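Local coordinates for uncharacterized protein MJ0754 (Methanocaldococcus jannaschii, PDB 3Q4N) that is of unknown function but probably binds metal at a dinuclear centre within a ferritin-like four-helix bundle, at residues B[25-36]-B[51-62]. Sequence-based numbering, arbitrary orientation.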
loop_
_atom_site.group_PDB
_atom_site.type_symbol
_atom_site.label_atom_id
_atom_site.label_comp_id
_atom_site.label_asym_id
_atom_site.label_seq_id
_atom_site.Cartn_x
_atom_site.Cartn_y
_atom_site.Cartn_z
ATOM N N ARG B 25 13.712 6.648 -2.976
ATOM C CA ARG B 25 15.072 6.410 -3.459
ATOM C C ARG B 25 15.355 4.921 -3.394
ATOM O O ARG B 25 15.853 4.335 -4.356
ATOM C CB ARG B 25 16.095 7.177 -2.614
ATOM C CG ARG B 25 17.571 6.797 -2.845
ATOM C CD ARG B 25 18.160 7.450 -4.104
ATOM N NE ARG B 25 19.572 7.118 -4.315
ATOM C CZ ARG B 25 20.150 7.047 -5.515
ATOM N NH1 ARG B 25 19.456 7.285 -6.624
ATOM N NH2 ARG B 25 21.430 6.728 -5.615
ATOM N N GLU B 26 15.020 4.301 -2.267
ATOM C CA GLU B 26 15.195 2.868 -2.173
ATOM C C GLU B 26 14.116 2.052 -2.862
ATOM O O GLU B 26 14.363 0.906 -3.245
ATOM C CB GLU B 26 15.381 2.416 -0.739
ATOM C CG GLU B 26 16.736 1.771 -0.528
ATOM C CD GLU B 26 17.242 1.883 0.897
ATOM O OE1 GLU B 26 16.436 2.224 1.804
ATOM O OE2 GLU B 26 18.458 1.619 1.087
ATOM N N GLU B 27 12.933 2.629 -3.047
ATOM C CA GLU B 27 11.907 1.888 -3.742
ATOM C C GLU B 27 12.329 1.579 -5.169
ATOM O O GLU B 27 12.219 0.428 -5.580
ATOM C CB GLU B 27 10.547 2.560 -3.667
ATOM C CG GLU B 27 9.404 1.556 -3.806
ATOM C CD GLU B 27 8.096 2.016 -3.142
ATOM O OE1 GLU B 27 7.060 2.103 -3.852
ATOM O OE2 GLU B 27 8.097 2.285 -1.914
ATOM N N GLU B 28 12.844 2.586 -5.890
ATOM C CA GLU B 28 13.265 2.465 -7.305
ATOM C C GLU B 28 14.465 1.537 -7.472
ATOM O O GLU B 28 14.675 0.912 -8.521
ATOM C CB GLU B 28 13.597 3.835 -7.893
ATOM C CG GLU B 28 12.465 4.877 -7.820
ATOM C CD GLU B 28 11.284 4.644 -8.809
ATOM O OE1 GLU B 28 11.497 4.602 -10.040
ATOM O OE2 GLU B 28 10.119 4.517 -8.354
ATOM N N LYS B 29 15.266 1.454 -6.424
ATOM C CA LYS B 29 16.398 0.565 -6.437
ATOM C C LYS B 29 15.925 -0.892 -6.342
ATOM O O LYS B 29 16.455 -1.776 -7.037
ATOM C CB LYS B 29 17.371 0.912 -5.317
ATOM C CG LYS B 29 18.602 0.035 -5.335
ATOM C CD LYS B 29 19.682 0.506 -4.395
ATOM C CE LYS B 29 20.781 -0.524 -4.346
ATOM N NZ LYS B 29 20.346 -1.729 -3.604
ATOM N N LEU B 30 14.924 -1.139 -5.503
ATOM C CA LEU B 30 14.301 -2.456 -5.456
ATOM C C LEU B 30 13.931 -2.903 -6.875
ATOM O O LEU B 30 14.410 -3.937 -7.368
ATOM C CB LEU B 30 13.063 -2.444 -4.560
ATOM C CG LEU B 30 12.180 -3.691 -4.608
ATOM C CD1 LEU B 30 12.991 -4.970 -4.343
ATOM C CD2 LEU B 30 11.008 -3.563 -3.638
ATOM N N ALA B 31 13.080 -2.111 -7.517
ATOM C CA ALA B 31 12.690 -2.336 -8.888
ATOM C C ALA B 31 13.917 -2.670 -9.732
ATOM O O ALA B 31 13.963 -3.702 -10.383
ATOM C CB ALA B 31 11.994 -1.100 -9.423
ATOM N N ARG B 32 14.932 -1.816 -9.685
ATOM C CA ARG B 32 16.099 -2.023 -10.505
ATOM C C ARG B 32 16.807 -3.355 -10.186
ATOM O O ARG B 32 17.059 -4.169 -11.088
ATOM C CB ARG B 32 17.039 -0.826 -10.424
ATOM C CG ARG B 32 18.167 -0.884 -11.458
ATOM C CD ARG B 32 19.469 -0.181 -10.994
ATOM N NE ARG B 32 20.014 -0.735 -9.747
ATOM C CZ ARG B 32 20.950 -0.148 -9.000
ATOM N NH1 ARG B 32 21.467 1.020 -9.370
ATOM N NH2 ARG B 32 21.366 -0.728 -7.872
ATOM N N ASP B 33 17.097 -3.592 -8.909
ATOM C CA ASP B 33 17.820 -4.811 -8.493
ATOM C C ASP B 33 17.027 -6.069 -8.825
ATOM O O ASP B 33 17.600 -7.110 -9.191
ATOM C CB ASP B 33 18.125 -4.791 -6.997
ATOM C CG ASP B 33 18.965 -3.597 -6.580
ATOM O OD1 ASP B 33 18.835 -3.188 -5.413
ATOM O OD2 ASP B 33 19.745 -3.060 -7.404
ATOM N N VAL B 34 15.704 -5.980 -8.707
ATOM C CA VAL B 34 14.875 -7.099 -9.143
ATOM C C VAL B 34 15.006 -7.336 -10.650
ATOM O O VAL B 34 15.407 -8.421 -11.073
ATOM C CB VAL B 34 13.413 -6.974 -8.709
ATOM C CG1 VAL B 34 12.637 -8.156 -9.224
ATOM C CG2 VAL B 34 13.335 -6.925 -7.195
ATOM N N TYR B 35 14.698 -6.321 -11.451
ATOM C CA TYR B 35 14.730 -6.525 -12.885
ATOM C C TYR B 35 16.101 -7.090 -13.308
ATOM O O TYR B 35 16.177 -8.120 -13.973
ATOM C CB TYR B 35 14.319 -5.256 -13.652
ATOM C CG TYR B 35 12.932 -4.720 -13.286
ATOM C CD1 TYR B 35 11.909 -5.571 -12.912
ATOM C CD2 TYR B 35 12.648 -3.358 -13.338
ATOM C CE1 TYR B 35 10.652 -5.100 -12.577
ATOM C CE2 TYR B 35 11.383 -2.873 -12.993
ATOM C CZ TYR B 35 10.390 -3.761 -12.617
ATOM O OH TYR B 35 9.132 -3.309 -12.266
ATOM N N LEU B 36 17.174 -6.451 -12.857
ATOM C CA LEU B 36 18.538 -6.941 -13.081
ATOM C C LEU B 36 18.755 -8.427 -12.757
ATOM O O LEU B 36 19.297 -9.169 -13.583
ATOM C CB LEU B 36 19.517 -6.097 -12.271
ATOM C CG LEU B 36 19.850 -4.721 -12.841
ATOM C CD1 LEU B 36 20.264 -3.784 -11.748
ATOM C CD2 LEU B 36 20.956 -4.850 -13.863
ATOM N N ALA B 51 15.332 -2.045 -16.246
ATOM C CA ALA B 51 16.367 -1.816 -15.234
ATOM C C ALA B 51 17.122 -0.515 -15.539
ATOM O O ALA B 51 17.456 0.253 -14.632
ATOM C CB ALA B 51 17.323 -2.981 -15.192
ATOM N N GLU B 52 17.359 -0.273 -16.829
ATOM C CA GLU B 52 18.054 0.916 -17.312
ATOM C C GLU B 52 17.197 2.143 -17.041
ATOM O O GLU B 52 17.708 3.229 -16.774
ATOM C CB GLU B 52 18.340 0.784 -18.817
ATOM C CG GLU B 52 19.825 1.002 -19.210
ATOM C CD GLU B 52 20.328 0.066 -20.357
ATOM O OE1 GLU B 52 20.056 -1.166 -20.321
ATOM O OE2 GLU B 52 21.022 0.564 -21.284
ATOM N N SER B 53 15.890 1.965 -17.093
ATOM C CA SER B 53 15.003 3.062 -16.814
ATOM C C SER B 53 14.926 3.312 -15.324
ATOM O O SER B 53 14.988 4.460 -14.862
ATOM C CB SER B 53 13.622 2.756 -17.343
ATOM O OG SER B 53 12.860 3.938 -17.375
ATOM N N GLU B 54 14.794 2.227 -14.565
ATOM C CA GLU B 54 14.740 2.327 -13.110
ATOM C C GLU B 54 16.034 2.899 -12.525
ATOM O O GLU B 54 16.002 3.489 -11.439
ATOM C CB GLU B 54 14.325 1.000 -12.463
ATOM C CG GLU B 54 12.876 0.577 -12.802
ATOM C CD GLU B 54 11.829 1.298 -11.955
ATOM O OE1 GLU B 54 12.264 2.029 -11.051
ATOM O OE2 GLU B 54 10.582 1.139 -12.176
ATOM N N GLN B 55 17.151 2.766 -13.256
ATOM C CA GLN B 55 18.392 3.461 -12.880
ATOM C C GLN B 55 18.174 4.949 -13.006
ATOM O O GLN B 55 18.366 5.669 -12.023
ATOM C CB GLN B 55 19.596 3.046 -13.712
ATOM C CG GLN B 55 20.869 3.816 -13.357
ATOM C CD GLN B 55 21.326 3.578 -11.929
ATOM O OE1 GLN B 55 21.662 2.467 -11.549
ATOM N NE2 GLN B 55 21.339 4.629 -11.131
ATOM N N THR B 56 17.777 5.399 -14.199
ATOM C CA THR B 56 17.300 6.771 -14.397
ATOM C C THR B 56 16.476 7.227 -13.193
ATOM O O THR B 56 16.853 8.157 -12.497
ATOM C CB THR B 56 16.390 6.920 -15.662
ATOM O OG1 THR B 56 17.060 6.405 -16.825
ATOM C CG2 THR B 56 15.992 8.380 -15.887
ATOM N N HIS B 57 15.358 6.559 -12.945
ATOM C CA HIS B 57 14.509 6.901 -11.803
ATOM C C HIS B 57 15.316 7.012 -10.487
ATOM O O HIS B 57 15.037 7.877 -9.647
ATOM C CB HIS B 57 13.413 5.849 -11.609
ATOM C CG HIS B 57 12.347 5.834 -12.669
ATOM N ND1 HIS B 57 11.040 5.484 -12.395
ATOM C CD2 HIS B 57 12.393 6.092 -13.999
ATOM C CE1 HIS B 57 10.330 5.531 -13.505
ATOM N NE2 HIS B 57 11.124 5.900 -14.494
ATOM N N MET B 58 16.288 6.114 -10.293
ATOM C CA MET B 58 17.180 6.194 -9.138
ATOM C C MET B 58 17.856 7.564 -9.115
ATOM O O MET B 58 17.716 8.313 -8.142
ATOM C CB MET B 58 18.230 5.074 -9.182
ATOM C CG MET B 58 17.835 3.850 -8.386
ATOM S SD MET B 58 18.984 2.500 -8.553
ATOM C CE MET B 58 20.033 2.944 -7.187
ATOM N N ASP B 59 18.565 7.873 -10.209
ATOM C CA ASP B 59 19.349 9.111 -10.373
ATOM C C ASP B 59 18.491 10.365 -10.094
ATOM O O ASP B 59 18.862 11.229 -9.293
ATOM C CB ASP B 59 20.019 9.153 -11.784
ATOM C CG ASP B 59 20.977 7.918 -12.065
ATOM O OD1 ASP B 59 21.348 7.155 -11.131
ATOM O OD2 ASP B 59 21.367 7.707 -13.241
ATOM N N ALA B 60 17.320 10.426 -10.725
ATOM C CA ALA B 60 16.409 11.560 -10.606
ATOM C C ALA B 60 16.101 11.922 -9.155
ATOM O O ALA B 60 15.957 13.088 -8.810
ATOM C CB ALA B 60 15.125 11.275 -11.359
ATOM N N VAL B 61 15.994 10.911 -8.308
ATOM C CA VAL B 61 15.608 11.118 -6.917
ATOM C C VAL B 61 16.844 11.565 -6.161
ATOM O O VAL B 61 16.781 12.475 -5.336
ATOM C CB VAL B 61 14.976 9.831 -6.292
ATOM C CG1 VAL B 61 14.542 10.068 -4.855
ATOM C CG2 VAL B 61 13.787 9.379 -7.099
ATOM N N LYS B 62 17.969 10.925 -6.467
ATOM C CA LYS B 62 19.264 11.342 -5.964
ATOM C C LYS B 62 19.422 12.848 -6.138
ATOM O O LYS B 62 19.822 13.515 -5.185
ATOM C CB LYS B 62 20.374 10.578 -6.677
ATOM C CG LYS B 62 21.746 11.073 -6.376
ATOM C CD LYS B 62 22.631 9.959 -5.900
ATOM C CE LYS B 62 23.443 10.437 -4.695
ATOM N NZ LYS B 62 24.356 9.389 -4.145
#
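R32 reaches across to Q55, and its NH1 gives a hydrogen bond to Q55 OE1 at 2.6 Å. The acceptor lies near the guanidinium plane, while the donor is tilted 24° from the carbonyl plane of the amide. On the same guanidinium, NH2 makes a salt-bridging hydrogen bond to D33 OD2 at 2.9 Å, on the syn lone pair of that oxygen. Held at two nitrogens, the group has little freedom to turn. The amide passes the chain on, since Q55 NE2 donates to D59 OD1 from above the carboxylate plane. An alanine in place of R32 would probably leave Q55 OE1 without this donor and take one of the two cations from D33. The other is K29, whose NZ forms a salt bridge with D33 OD1 and also bonds to the backbone oxygens of V81 and S78.

M58 is a knob in the hole formed by R25, E28, K29 and R32, with SD over one face of the R32 guanidinium. Helices 15-42 and 45-68 run antiparallel here, as neighbouring helices of the ferritin-like bundle. Their segment axes come within 8.4 Å at a crossing angle of -160°.

On the side toward helix 130-155, H57 ND1 donates to E28 OE1, though the place of that oxygen is less sure. The E28 chain turns toward H57 through its chi1 setting (-57°, CG anti to the carbonyl carbon) together with a bend at chi2, but where its end lies is doubtful. E54 lays its CD against A31 CB at 3.5 Å, and Y35 CE2 packs on E54 CG at 3.8 Å. Y35 OH is satisfied by E113 OE2. At the other end, R25 NH1 makes a weak bond to M58 O, which already accepts from V61 N and K62 N. K62 CB lies over one face of the R25 guanidinium, and K62 NZ forms a salt bridge with D72.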